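Long-range contacts in putative oxidoreductase (Magnetospirillum magnetotacticum, PDB 3C1A), which is of unknown function but probably catalyses NAD(P)-dependent oxidoreduction, as in relatives of the Gfo/Idh/MocA family, which pair a Rossmann domain with an alpha+beta C-terminal domain: residues 12-18 against 71-77; 131-136 against 277-283; 168-173 against 223-227; 181-187 against 306-310. All coordinates share one frame; numbering follows the deposited sequence.

Contact 1 of 4, residues 12-18 against 71-77; sequences RLALIGA and EAVIIAT
Arg12 and Glu71 start a parallel pairing of two neighbouring central strands, 11-17 and 72-76, of the NAD-binding Rossmann sheet; its far end, at Gly17 and Ala18, enters what is probably the glycine-rich dinucleotide-binding turn. Glu71 OE2 accepts from Arg12 N at 2.9 Å, met on its anti side 30° out of the carboxylate plane. The same oxygen sits 3.3 Å above the Arg12 guanidinium plane, which stacks on the carboxylate 12° from parallel. The salt bridge of Arg12 NH1 and Glu71 OE2 (3.4 Å) is purely electrostatic, the oxygen lying over the flat group and out of line with its hydrogens. Arg292 makes a second salt bridge to OE2, while Arg12 NE bonds to Glu69 O. With an alanine here, Arg12 N would probably lose its side-chain acceptor and two arginines the carboxylate that offsets their charge. Farther along, Ile74 turns to the face of the sheet carrying Leu13 and Leu15, and its CG2 lies 3.7 Å from Leu15 CD1; helix 25-31 packs on that face. Ile16 points to the opposite face, toward helix 82-91, with CG2 anti to its backbone N and running alongside Thr77 CG2 at 3.7 Å. The rung joining these isoleucines is nearly linear: Ile16 N reaches Ile74 O at 2.9 Å, N-H...O angle 178°.

Contact 2 of 4, residues 131-136 against 277-283; sequences FNPAWE and EMPLTRA
Phe131 lays one face of its ring over Ala283 where the N-terminal ends of helices 133-140 and 279-290 meet, each begun by a proline, Pro133 and Pro279, right after its N-cap residue. The Ala283 methyl forms a CH-pi contact, CB standing 3.7 Å from the ring centroid and slightly toward the rim. Phe131 CG is anti to its own carbonyl carbon (chi1 -64°), which swings the ring onto helix 279-290; Trp124 and Pro298 also touch this ring. Glu136 and Arg282 approach from opposite directions, the Arg282 chain passing Pro133. Glu136 is modelled in two conformers, so its bonds are less certain; in the one described, Arg282 NE donates to the syn lone pair of Glu136 OE2 at 2.7 Å, and Arg282 NH2 lies 2.7 Å from Glu136 OE1. The planes are 55° apart and Glu136 OE1 lies over a face of the guanidinium, so the grip is tilted, not coplanar. The network extends to Glu277 through a weak bond from Arg282 NH1, and Glu277 also pairs with Arg285. Asn132 lies alongside Pro279, with Asn132 CG 3.7 Å from Pro279 CG, while its OD1 caps helix 133-140 by accepting from Ala134 N; its ND2 bonds to Gln129 OE1. Phe131 O, buried here with no polar partner in the model, meets carbon instead: Arg282 CD at 3.1 Å and, through a CA-H...O contact, Pro279 CA at 3.5 Å.

Contact 3 of 4, residues 168-173 against 223-227; sequences MLWDWG and RLCNT
Trp172 turns an edge of its indole to strand 218-225, Cys225 O lying near the ring plane 3.5 Å from Trp172 CZ3, while CG of Met168, one helical turn earlier, lies over one ring face, offset toward its rim, and Asp171 CG lies at another edge. This is a helix packed across the mixed sheet of the Gfo/Idh/MocA C-terminal domain, the two local axes 115° apart. Asn226 meets the indole at nearly a right angle, its CB 3.7 Å from Trp172 CH2; its amide is held by Gly207 N and Glu205 O. Trp172 also rests on Ala155 and Asn157 of the adjoining strand, so a serine in its place is likely to leave a gap beside Asn226 and Cys225 and strip Met168 of its ring surface. Leu224 points from the strand at the helix: its CD2 lies 4.0 Å from Trp172 CB, and its CD1 3.8 Å from Gly173 CA, where no side chain intervenes. Met168, a selenomethionine, runs antiparallel alongside Leu224. Its selenium approaches Asn226 N at 3.7 Å; a bend about the CG-SE bond (chi3 68°) brings Met168 CE to 3.5 Å from Leu224 O.

Contact 4 of 4, residues 181-187 against 306-310; sequences LDLMGRD and RVVRV
Arg306 extends from helix 301-314 across Leu181 to the carboxylate of Asp187. Its CB starts 3.9 Å from Leu181 CD1 and 3.8 Å from Asp187 OD1. CG and CD continue past that oxygen, and a bend at chi3 (53°) turns NE toward it. Arg306 NE then donates to Asp187 OD1 at 2.8 Å with an N-H...O angle of 160°. NH2 adds a second, less straight bond to the same OD1 at 3.1 Å. The grip is thus side-on and onto one oxygen, which lies in the guanidinium plane although both donors reach it from one face of the carboxylate. At the tip, NH1 donates to a water. Leu181 CD1 lies over one guanidinium face and also packs 4.1 Å from Val307 CG2 and 4.3 Å from Val310 CG2. Asp187 OD2 faces a second positive charge, Arg309 NH1, at 4.1 Å, beyond a salt bridge but probably favourable. Gly185, first to leave helix 168-184, has positive phi, which probably helps the chain turn toward Arg306. The arrangement is that of a helix followed by a positive-phi glycine, packed by leucine and valine against its neighbour, with an arginine-aspartate salt bridge beside the apolar contact.

How the contacts relate
From the N terminus, contact 1 closes first, pairing two central strands of the Rossmann sheet before any other contact opens. Contact 2 opens next, at 131-136, and closes only at 277-283; contact 3 lies wholly within that span, joining helix 168-184 to the C-terminal domain's sheet. Contact 4 opens at the far end of the same helix and closes on helix 301-314, so it crosses both contact 2 and contact 3. Direct touches bind these three: Trp135 NE1 probably bonds to Asp182 OD2, and Trp170 packs on Val308. Contact 1 stands apart, its centre about 20 Å from that of contact 2. The last two helices thus bring the chain's end back onto its middle.

Contact 1 of 4, residues 12-18 against 71-77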
loop_
_atom_site.group_PDB
_atom_site.type_symbol
_atom_site.label_atom_id
_atom_site.label_comp_id
_atom_site.label_asym_id
_atom_site.label_seq_id
_atom_site.Cartn_x
_atom_site.Cartn_y
_atom_site.Cartn_z
ATOM N N ARG A 12 6.830 -2.395 -21.485
ATOM C CA ARG A 12 5.583 -3.033 -21.858
ATOM C C ARG A 12 4.975 -3.726 -20.650
ATOM O O ARG A 12 5.490 -4.713 -20.177
ATOM C CB ARG A 12 5.844 -3.953 -23.038
ATOM C CG ARG A 12 6.472 -3.169 -24.238
ATOM C CD ARG A 12 6.800 -4.087 -25.391
ATOM N NE ARG A 12 7.835 -5.057 -25.044
ATOM C CZ ARG A 12 9.144 -4.808 -25.101
ATOM N NH1 ARG A 12 9.619 -3.621 -25.480
ATOM N NH2 ARG A 12 10.003 -5.753 -24.757
ATOM N N LEU A 13 3.902 -3.138 -20.146
ATOM C CA LEU A 13 3.207 -3.597 -18.965
ATOM C C LEU A 13 1.922 -4.269 -19.295
ATOM O O LEU A 13 1.266 -3.928 -20.261
ATOM C CB LEU A 13 2.881 -2.431 -18.027
ATOM C CG LEU A 13 4.008 -1.568 -17.509
ATOM C CD1 LEU A 13 3.413 -0.445 -16.600
ATOM C CD2 LEU A 13 5.025 -2.417 -16.779
ATOM N N ALA A 14 1.550 -5.233 -18.459
ATOM C CA ALA A 14 0.236 -5.839 -18.560
ATOM C C ALA A 14 -0.444 -5.776 -17.191
ATOM O O ALA A 14 0.224 -5.753 -16.157
ATOM C CB ALA A 14 0.339 -7.276 -19.058
ATOM N N LEU A 15 -1.775 -5.725 -17.198
ATOM C CA LEU A 15 -2.550 -5.612 -15.976
ATOM C C LEU A 15 -3.499 -6.800 -15.836
ATOM O O LEU A 15 -4.228 -7.179 -16.796
ATOM C CB LEU A 15 -3.324 -4.295 -15.995
ATOM C CG LEU A 15 -4.337 -4.004 -14.882
ATOM C CD1 LEU A 15 -3.641 -4.003 -13.534
ATOM C CD2 LEU A 15 -5.035 -2.671 -15.152
ATOM N N ILE A 16 -3.437 -7.452 -14.680
ATOM C CA ILE A 16 -4.346 -8.515 -14.403
ATOM C C ILE A 16 -5.219 -7.922 -13.294
ATOM O O ILE A 16 -4.729 -7.652 -12.191
ATOM C CB ILE A 16 -3.660 -9.821 -13.988
ATOM C CG1 ILE A 16 -2.756 -10.328 -15.131
ATOM C CG2 ILE A 16 -4.726 -10.828 -13.597
ATOM C CD1 ILE A 16 -1.740 -11.359 -14.727
ATOM N N GLY A 17 -6.488 -7.681 -13.615
ATOM C CA GLY A 17 -7.413 -6.993 -12.713
ATOM C C GLY A 17 -8.680 -7.774 -12.498
ATOM O O GLY A 17 -9.170 -8.430 -13.408
ATOM N N ALA A 18 -9.210 -7.733 -11.284
ATOM C CA ALA A 18 -10.521 -8.309 -11.002
ATOM C C ALA A 18 -11.170 -7.512 -9.887
ATOM O O ALA A 18 -10.492 -7.074 -8.952
ATOM C CB ALA A 18 -10.394 -9.776 -10.608
ATOM N N GLU A 71 6.830 -7.128 -20.430
ATOM C CA GLU A 71 8.035 -7.033 -19.595
ATOM C C GLU A 71 7.749 -7.187 -18.087
ATOM O O GLU A 71 8.615 -7.637 -17.335
ATOM C CB GLU A 71 8.737 -5.716 -19.858
ATOM C CG GLU A 71 9.319 -5.659 -21.256
ATOM C CD GLU A 71 10.093 -4.406 -21.519
ATOM O OE1 GLU A 71 11.310 -4.391 -21.251
ATOM O OE2 GLU A 71 9.487 -3.454 -22.041
ATOM N N ALA A 72 6.545 -6.790 -17.669
ATOM C CA ALA A 72 6.175 -6.680 -16.259
ATOM C C ALA A 72 4.662 -6.763 -16.110
ATOM O O ALA A 72 3.933 -6.381 -17.009
ATOM C CB ALA A 72 6.704 -5.337 -15.669
ATOM N N VAL A 73 4.212 -7.297 -14.974
ATOM C CA VAL A 73 2.787 -7.529 -14.698
ATOM C C VAL A 73 2.353 -6.762 -13.438
ATOM O O VAL A 73 3.016 -6.862 -12.402
ATOM C CB VAL A 73 2.482 -9.042 -14.479
ATOM C CG1 VAL A 73 0.988 -9.270 -14.314
ATOM C CG2 VAL A 73 3.040 -9.902 -15.642
ATOM N N ILE A 74 1.256 -6.002 -13.538
ATOM C CA ILE A 74 0.610 -5.425 -12.387
ATOM C C ILE A 74 -0.560 -6.355 -11.957
ATOM O O ILE A 74 -1.483 -6.649 -12.755
ATOM C CB ILE A 74 0.082 -4.013 -12.718
ATOM C CG1 ILE A 74 1.220 -3.125 -13.260
ATOM C CG2 ILE A 74 -0.623 -3.372 -11.515
ATOM C CD1 ILE A 74 0.815 -1.638 -13.463
ATOM N N ILE A 75 -0.507 -6.852 -10.729
ATOM C CA ILE A 75 -1.505 -7.762 -10.224
ATOM C C ILE A 75 -2.444 -6.968 -9.263
ATOM O O ILE A 75 -2.090 -6.664 -8.118
ATOM C CB ILE A 75 -0.813 -9.029 -9.557
ATOM C CG1 ILE A 75 0.013 -9.789 -10.610
ATOM C CG2 ILE A 75 -1.817 -9.942 -8.964
ATOM C CD1 ILE A 75 1.058 -10.740 -10.019
ATOM N N ALA A 76 -3.631 -6.625 -9.768
ATOM C CA ALA A 76 -4.651 -5.899 -9.024
ATOM C C ALA A 76 -5.930 -6.758 -8.910
ATOM O O ALA A 76 -6.991 -6.387 -9.377
ATOM C CB ALA A 76 -4.901 -4.575 -9.703
ATOM N N THR A 77 -5.786 -7.941 -8.313
ATOM C CA THR A 77 -6.866 -8.906 -8.130
ATOM C C THR A 77 -7.202 -8.997 -6.609
ATOM O O THR A 77 -6.492 -8.426 -5.787
ATOM C CB THR A 77 -6.459 -10.316 -8.697
ATOM O OG1 THR A 77 -5.295 -10.812 -8.028
ATOM C CG2 THR A 77 -6.187 -10.280 -10.215
HETATM O O HOH W 1 13.065 -4.794 -23.736
#

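Contact 2 of 4, residues 131-136 against 277-283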
loop_
_atom_site.group_PDB
_atom_site.type_symbol
_atom_site.label_atom_id
_atom_site.label_comp_id
_atom_site.label_asym_id
_atom_site.label_seq_id
_atom_site.Cartn_x
_atom_site.Cartn_y
_atom_site.Cartn_z
ATOM N N PHE A 131 4.971 5.640 -1.703
ATOM C CA PHE A 131 5.233 6.334 -2.953
ATOM C C PHE A 131 4.639 7.744 -2.927
ATOM O O PHE A 131 4.513 8.384 -3.960
ATOM C CB PHE A 131 4.595 5.543 -4.121
ATOM C CG PHE A 131 5.183 4.185 -4.323
ATOM C CD1 PHE A 131 6.380 4.024 -5.017
ATOM C CD2 PHE A 131 4.564 3.061 -3.799
ATOM C CE1 PHE A 131 6.921 2.763 -5.224
ATOM C CE2 PHE A 131 5.113 1.790 -4.020
ATOM C CZ PHE A 131 6.297 1.655 -4.713
ATOM N N ASN A 132 4.220 8.209 -1.752
ATOM C CA ASN A 132 3.609 9.525 -1.616
ATOM C C ASN A 132 4.697 10.561 -1.357
ATOM O O ASN A 132 5.463 10.414 -0.405
ATOM C CB ASN A 132 2.620 9.469 -0.447
ATOM C CG ASN A 132 1.864 10.770 -0.248
ATOM O OD1 ASN A 132 2.178 11.794 -0.857
ATOM N ND2 ASN A 132 0.892 10.746 0.654
ATOM N N PRO A 133 4.791 11.624 -2.190
ATOM C CA PRO A 133 5.795 12.646 -1.851
ATOM C C PRO A 133 5.710 13.281 -0.445
ATOM O O PRO A 133 6.719 13.705 0.078
ATOM C CB PRO A 133 5.574 13.720 -2.931
ATOM C CG PRO A 133 5.024 12.931 -4.087
ATOM C CD PRO A 133 4.100 11.948 -3.459
ATOM N N ALA A 134 4.534 13.323 0.159
ATOM C CA ALA A 134 4.398 13.841 1.500
ATOM C C ALA A 134 5.105 12.939 2.542
ATOM O O ALA A 134 5.683 13.451 3.496
ATOM C CB ALA A 134 2.915 14.016 1.837
ATOM N N TRP A 135 5.066 11.612 2.347
ATOM C CA TRP A 135 5.683 10.643 3.261
ATOM C C TRP A 135 7.197 10.721 3.127
ATOM O O TRP A 135 7.932 10.735 4.111
ATOM C CB TRP A 135 5.176 9.222 2.969
ATOM C CG TRP A 135 5.827 8.200 3.827
ATOM C CD1 TRP A 135 6.640 7.209 3.428
ATOM C CD2 TRP A 135 5.707 8.084 5.245
ATOM N NE1 TRP A 135 7.051 6.463 4.510
ATOM C CE2 TRP A 135 6.489 6.994 5.641
ATOM C CE3 TRP A 135 5.028 8.822 6.229
ATOM C CZ2 TRP A 135 6.624 6.632 6.962
ATOM C CZ3 TRP A 135 5.155 8.451 7.535
ATOM C CH2 TRP A 135 5.949 7.372 7.897
ATOM N N GLU A 136 7.641 10.811 1.883
ATOM C CA GLU A 136 9.043 11.033 1.581
ATOM C C GLU A 136 9.564 12.338 2.222
ATOM O O GLU A 136 10.648 12.350 2.806
ATOM C CB GLU A 136 9.245 11.007 0.065
ATOM C CG GLU A 136 8.921 9.627 -0.566
ATOM C CD GLU A 136 8.821 9.648 -2.082
ATOM O OE1 GLU A 136 9.276 10.631 -2.695
ATOM O OE2 GLU A 136 8.271 8.683 -2.664
ATOM N N GLU A 277 3.194 15.318 -7.288
ATOM C CA GLU A 277 2.993 14.086 -8.028
ATOM C C GLU A 277 2.055 13.193 -7.240
ATOM O O GLU A 277 2.180 13.063 -6.021
ATOM C CB GLU A 277 4.305 13.362 -8.337
ATOM C CG GLU A 277 4.098 12.096 -9.174
ATOM C CD GLU A 277 5.385 11.431 -9.611
ATOM O OE1 GLU A 277 6.408 11.602 -8.945
ATOM O OE2 GLU A 277 5.385 10.738 -10.643
HETATM N N MSE A 278 1.089 12.592 -7.929
HETATM C CA MSE A 278 0.186 11.665 -7.274
HETATM C C MSE A 278 0.877 10.374 -6.852
HETATM O O MSE A 278 1.692 9.825 -7.579
HETATM C CB MSE A 278 -1.026 11.376 -8.127
HETATM C CG MSE A 278 -2.157 12.289 -7.725
HETATM SE SE MSE A 278 -3.707 11.489 -8.378
HETATM C CE MSE A 278 -3.426 11.838 -10.008
ATOM N N PRO A 279 0.601 9.906 -5.631
ATOM C CA PRO A 279 1.288 8.688 -5.217
ATOM C C PRO A 279 1.218 7.532 -6.211
ATOM O O PRO A 279 2.249 6.916 -6.482
ATOM C CB PRO A 279 0.604 8.328 -3.893
ATOM C CG PRO A 279 0.135 9.652 -3.358
ATOM C CD PRO A 279 -0.253 10.455 -4.566
ATOM N N LEU A 280 0.033 7.213 -6.737
ATOM C CA LEU A 280 -0.074 6.073 -7.655
ATOM C C LEU A 280 0.691 6.320 -8.946
ATOM O O LEU A 280 1.244 5.397 -9.536
ATOM C CB LEU A 280 -1.529 5.719 -7.942
ATOM C CG LEU A 280 -1.809 4.538 -8.859
ATOM C CD1 LEU A 280 -1.227 3.289 -8.261
ATOM C CD2 LEU A 280 -3.322 4.399 -9.073
ATOM N N THR A 281 0.689 7.556 -9.416
ATOM C CA THR A 281 1.478 7.888 -10.576
ATOM C C THR A 281 2.952 7.618 -10.284
ATOM O O THR A 281 3.635 6.985 -11.093
ATOM C CB THR A 281 1.240 9.331 -11.029
ATOM O OG1 THR A 281 -0.147 9.505 -11.367
ATOM C CG2 THR A 281 2.118 9.656 -12.208
ATOM N N ARG A 282 3.420 8.026 -9.100
ATOM C CA ARG A 282 4.784 7.755 -8.667
ATOM C C ARG A 282 5.125 6.300 -8.588
ATOM O O ARG A 282 6.181 5.906 -9.052
ATOM C CB ARG A 282 5.035 8.380 -7.308
ATOM C CG ARG A 282 6.499 8.398 -6.878
ATOM C CD ARG A 282 6.699 9.481 -5.841
ATOM N NE ARG A 282 8.041 9.423 -5.299
ATOM C CZ ARG A 282 9.033 10.214 -5.679
ATOM N NH1 ARG A 282 8.861 11.148 -6.611
ATOM N NH2 ARG A 282 10.221 10.065 -5.114
ATOM N N ALA A 283 4.236 5.499 -7.981
ATOM C CA ALA A 283 4.413 4.041 -7.877
ATOM C C ALA A 283 4.631 3.347 -9.225
ATOM O O ALA A 283 5.597 2.591 -9.397
ATOM C CB ALA A 283 3.211 3.427 -7.164
#

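Contact 3 of 4, residues 168-173 against 223-227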
loop_
_atom_site.group_PDB
_atom_site.type_symbol
_atom_site.label_atom_id
_atom_site.label_comp_id
_atom_site.label_asym_id
_atom_site.label_seq_id
_atom_site.Cartn_x
_atom_site.Cartn_y
_atom_site.Cartn_z
HETATM N N MSE A 168 -11.336 -5.329 7.009
HETATM C CA MSE A 168 -10.754 -3.987 7.206
HETATM C C MSE A 168 -9.329 -4.055 7.783
HETATM O O MSE A 168 -8.460 -3.339 7.332
HETATM C CB MSE A 168 -11.669 -3.179 8.150
HETATM C CG MSE A 168 -11.115 -1.874 8.566
HETATM SE SE MSE A 168 -12.350 -0.849 9.593
HETATM C CE MSE A 168 -12.356 -2.039 11.216
ATOM N N LEU A 169 -9.084 -4.924 8.763
ATOM C CA LEU A 169 -7.748 -5.025 9.408
ATOM C C LEU A 169 -6.685 -5.238 8.316
ATOM O O LEU A 169 -5.644 -4.585 8.304
ATOM C CB LEU A 169 -7.716 -6.180 10.434
ATOM C CG LEU A 169 -6.524 -6.318 11.400
ATOM C CD1 LEU A 169 -7.009 -6.584 12.860
ATOM C CD2 LEU A 169 -5.530 -7.378 10.943
ATOM N N TRP A 170 -6.975 -6.129 7.377
ATOM C CA TRP A 170 -6.016 -6.482 6.333
ATOM C C TRP A 170 -5.969 -5.419 5.283
ATOM O O TRP A 170 -4.895 -4.935 4.952
ATOM C CB TRP A 170 -6.376 -7.809 5.691
ATOM C CG TRP A 170 -5.991 -8.937 6.595
ATOM C CD1 TRP A 170 -6.680 -9.398 7.669
ATOM C CD2 TRP A 170 -4.776 -9.678 6.538
ATOM N NE1 TRP A 170 -5.988 -10.414 8.274
ATOM C CE2 TRP A 170 -4.807 -10.608 7.603
ATOM C CE3 TRP A 170 -3.671 -9.657 5.691
ATOM C CZ2 TRP A 170 -3.780 -11.515 7.827
ATOM C CZ3 TRP A 170 -2.644 -10.551 5.924
ATOM C CH2 TRP A 170 -2.710 -11.468 6.973
ATOM N N ASP A 171 -7.132 -5.091 4.756
ATOM C CA ASP A 171 -7.257 -4.165 3.636
ATOM C C ASP A 171 -6.757 -2.763 4.010
ATOM O O ASP A 171 -5.805 -2.274 3.416
ATOM C CB ASP A 171 -8.711 -4.183 3.161
ATOM C CG ASP A 171 -8.981 -3.327 1.943
ATOM O OD1 ASP A 171 -8.051 -2.868 1.236
ATOM O OD2 ASP A 171 -10.185 -3.120 1.684
ATOM N N TRP A 172 -7.373 -2.125 5.001
ATOM C CA TRP A 172 -6.904 -0.811 5.445
ATOM C C TRP A 172 -5.639 -0.929 6.264
ATOM O O TRP A 172 -4.778 -0.106 6.164
ATOM C CB TRP A 172 -7.961 -0.093 6.290
ATOM C CG TRP A 172 -9.288 0.140 5.624
ATOM C CD1 TRP A 172 -9.781 -0.461 4.486
ATOM C CD2 TRP A 172 -10.328 1.016 6.090
ATOM N NE1 TRP A 172 -11.051 0.015 4.215
ATOM C CE2 TRP A 172 -11.409 0.913 5.182
ATOM C CE3 TRP A 172 -10.440 1.893 7.164
ATOM C CZ2 TRP A 172 -12.577 1.651 5.333
ATOM C CZ3 TRP A 172 -11.602 2.603 7.313
ATOM C CH2 TRP A 172 -12.662 2.464 6.423
ATOM N N GLY A 173 -5.520 -1.969 7.086
ATOM C CA GLY A 173 -4.351 -2.104 7.963
ATOM C C GLY A 173 -3.013 -2.236 7.246
ATOM O O GLY A 173 -2.015 -1.670 7.691
ATOM N N ARG A 223 -5.444 3.353 14.188
ATOM C CA ARG A 223 -6.902 3.247 14.282
ATOM C C ARG A 223 -7.562 3.114 12.891
ATOM O O ARG A 223 -7.299 3.907 11.988
ATOM C CB ARG A 223 -7.489 4.425 15.052
ATOM C CG ARG A 223 -8.954 4.200 15.484
ATOM C CD ARG A 223 -9.692 5.490 15.727
ATOM N NE ARG A 223 -11.101 5.239 16.007
ATOM C CZ ARG A 223 -12.059 6.164 15.925
ATOM N NH1 ARG A 223 -11.784 7.429 15.605
ATOM N NH2 ARG A 223 -13.314 5.822 16.200
ATOM N N LEU A 224 -8.398 2.075 12.767
ATOM C CA LEU A 224 -9.215 1.750 11.591
ATOM C C LEU A 224 -10.687 1.652 12.036
ATOM O O LEU A 224 -11.038 0.798 12.883
ATOM C CB LEU A 224 -8.811 0.404 10.979
ATOM C CG LEU A 224 -7.321 0.047 10.898
ATOM C CD1 LEU A 224 -7.069 -1.442 10.533
ATOM C CD2 LEU A 224 -6.593 1.006 9.931
ATOM N N CYS A 225 -11.509 2.510 11.459
ATOM C CA CYS A 225 -12.940 2.596 11.731
ATOM C C CYS A 225 -13.774 2.909 10.475
ATOM O O CYS A 225 -13.570 3.937 9.816
ATOM C CB CYS A 225 -13.177 3.625 12.790
ATOM S SG CYS A 225 -14.940 3.828 13.134
ATOM N N ASN A 226 -14.674 1.984 10.124
ATOM C CA ASN A 226 -15.478 2.096 8.899
ATOM C C ASN A 226 -16.912 2.603 9.158
ATOM O O ASN A 226 -17.818 2.416 8.320
ATOM C CB ASN A 226 -15.484 0.801 8.077
ATOM C CG ASN A 226 -16.166 -0.380 8.791
ATOM O OD1 ASN A 226 -16.519 -0.285 9.957
ATOM N ND2 ASN A 226 -16.334 -1.498 8.076
ATOM N N THR A 227 -17.091 3.301 10.289
ATOM C CA THR A 227 -18.381 3.877 10.641
ATOM C C THR A 227 -18.290 5.385 10.903
ATOM O O THR A 227 -19.110 5.919 11.622
ATOM C CB THR A 227 -18.989 3.133 11.843
ATOM O OG1 THR A 227 -18.120 3.215 12.982
ATOM C CG2 THR A 227 -19.205 1.672 11.523
#

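Contact 4 of 4, residues 181-187 against 306-310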
loop_
_atom_site.group_PDB
_atom_site.type_symbol
_atom_site.label_atom_id
_atom_site.label_comp_id
_atom_site.label_asym_id
_atom_site.label_seq_id
_atom_site.Cartn_x
_atom_site.Cartn_y
_atom_site.Cartn_z
ATOM N N LEU A 181 6.223 0.233 9.801
ATOM C CA LEU A 181 7.446 -0.540 9.534
ATOM C C LEU A 181 8.483 0.213 8.697
ATOM O O LEU A 181 9.693 0.120 8.977
ATOM C CB LEU A 181 7.137 -1.884 8.900
ATOM C CG LEU A 181 6.184 -2.882 9.583
ATOM C CD1 LEU A 181 6.069 -4.221 8.795
ATOM C CD2 LEU A 181 6.563 -3.176 11.017
ATOM N N ASP A 182 8.041 0.966 7.706
ATOM C CA ASP A 182 8.948 1.802 6.905
ATOM C C ASP A 182 9.625 2.905 7.740
ATOM O O ASP A 182 10.850 3.091 7.673
ATOM C CB ASP A 182 8.248 2.422 5.715
ATOM C CG ASP A 182 9.208 3.183 4.835
ATOM O OD1 ASP A 182 10.189 2.567 4.343
ATOM O OD2 ASP A 182 8.976 4.392 4.643
ATOM N N LEU A 183 8.840 3.582 8.566
ATOM C CA LEU A 183 9.354 4.552 9.554
ATOM C C LEU A 183 10.331 3.968 10.546
ATOM O O LEU A 183 11.375 4.569 10.794
ATOM C CB LEU A 183 8.191 5.174 10.338
ATOM C CG LEU A 183 8.466 6.243 11.418
ATOM C CD1 LEU A 183 9.178 7.431 10.787
ATOM C CD2 LEU A 183 7.193 6.719 12.179
HETATM N N MSE A 184 9.988 2.843 11.164
HETATM C CA MSE A 184 10.747 2.333 12.319
HETATM C C MSE A 184 11.974 1.529 11.918
HETATM O O MSE A 184 12.866 1.389 12.711
HETATM C CB MSE A 184 9.888 1.488 13.251
HETATM C CG MSE A 184 8.724 2.205 13.903
HETATM SE SE MSE A 184 9.178 3.845 14.853
HETATM C CE MSE A 184 9.645 3.037 16.578
ATOM N N GLY A 185 12.005 0.977 10.710
ATOM C CA GLY A 185 13.178 0.251 10.215
ATOM C C GLY A 185 13.378 -1.131 10.795
ATOM O O GLY A 185 14.442 -1.718 10.647
ATOM N N ARG A 186 12.354 -1.653 11.446
ATOM C CA ARG A 186 12.453 -2.917 12.144
ATOM C C ARG A 186 11.072 -3.436 12.395
ATOM O O ARG A 186 10.086 -2.731 12.185
ATOM C CB ARG A 186 13.171 -2.741 13.490
ATOM C CG ARG A 186 12.630 -1.598 14.320
ATOM C CD ARG A 186 13.041 -1.653 15.796
ATOM N NE ARG A 186 12.308 -2.717 16.458
ATOM C CZ ARG A 186 12.171 -2.888 17.763
ATOM N NH1 ARG A 186 12.729 -2.062 18.654
ATOM N NH2 ARG A 186 11.452 -3.914 18.178
ATOM N N ASP A 187 10.994 -4.651 12.907
ATOM C CA ASP A 187 9.722 -5.250 13.237
ATOM C C ASP A 187 9.337 -5.000 14.705
ATOM O O ASP A 187 10.181 -4.839 15.563
ATOM C CB ASP A 187 9.776 -6.756 12.982
ATOM C CG ASP A 187 9.685 -7.109 11.504
ATOM O OD1 ASP A 187 9.229 -6.277 10.685
ATOM O OD2 ASP A 187 10.081 -8.243 11.164
ATOM N N ARG A 306 6.616 -8.758 5.663
ATOM C CA ARG A 306 6.667 -8.357 7.073
ATOM C C ARG A 306 5.320 -7.754 7.505
ATOM O O ARG A 306 4.899 -7.960 8.637
ATOM C CB ARG A 306 7.798 -7.363 7.307
ATOM C CG ARG A 306 9.181 -7.945 7.083
ATOM C CD ARG A 306 10.227 -6.839 6.920
ATOM N NE ARG A 306 10.173 -5.904 8.029
ATOM C CZ ARG A 306 10.524 -4.626 7.985
ATOM N NH1 ARG A 306 11.059 -4.113 6.891
ATOM N NH2 ARG A 306 10.404 -3.869 9.068
ATOM N N VAL A 307 4.677 -6.996 6.604
ATOM C CA VAL A 307 3.310 -6.439 6.835
ATOM C C VAL A 307 2.309 -7.575 7.039
ATOM O O VAL A 307 1.452 -7.475 7.925
ATOM C CB VAL A 307 2.812 -5.623 5.662
ATOM C CG1 VAL A 307 1.331 -5.300 5.804
ATOM C CG2 VAL A 307 3.715 -4.311 5.451
ATOM N N VAL A 308 2.382 -8.600 6.178
ATOM C CA VAL A 308 1.515 -9.789 6.309
ATOM C C VAL A 308 1.720 -10.497 7.644
ATOM O O VAL A 308 0.754 -11.005 8.276
ATOM C CB VAL A 308 1.691 -10.796 5.136
ATOM C CG1 VAL A 308 1.021 -12.173 5.442
ATOM C CG2 VAL A 308 1.088 -10.271 3.845
ATOM N N ARG A 309 2.960 -10.518 8.106
ATOM C CA ARG A 309 3.259 -11.164 9.400
ATOM C C ARG A 309 2.574 -10.435 10.548
ATOM O O ARG A 309 1.943 -11.036 11.395
ATOM C CB ARG A 309 4.769 -11.256 9.645
ATOM C CG ARG A 309 5.075 -11.952 10.975
ATOM C CD ARG A 309 6.545 -12.180 11.221
ATOM N NE ARG A 309 7.131 -13.055 10.221
ATOM C CZ ARG A 309 7.960 -12.652 9.265
ATOM N NH1 ARG A 309 8.314 -11.378 9.162
ATOM N NH2 ARG A 309 8.444 -13.531 8.404
ATOM N N VAL A 310 2.648 -9.119 10.543
ATOM C CA VAL A 310 2.065 -8.321 11.599
ATOM C C VAL A 310 0.531 -8.420 11.536
ATOM O O VAL A 310 -0.135 -8.479 12.561
ATOM C CB VAL A 310 2.459 -6.819 11.450
ATOM C CG1 VAL A 310 1.666 -5.953 12.422
ATOM C CG2 VAL A 310 3.947 -6.601 11.619
HETATM O O HOH W 2 11.541 -1.216 7.848
#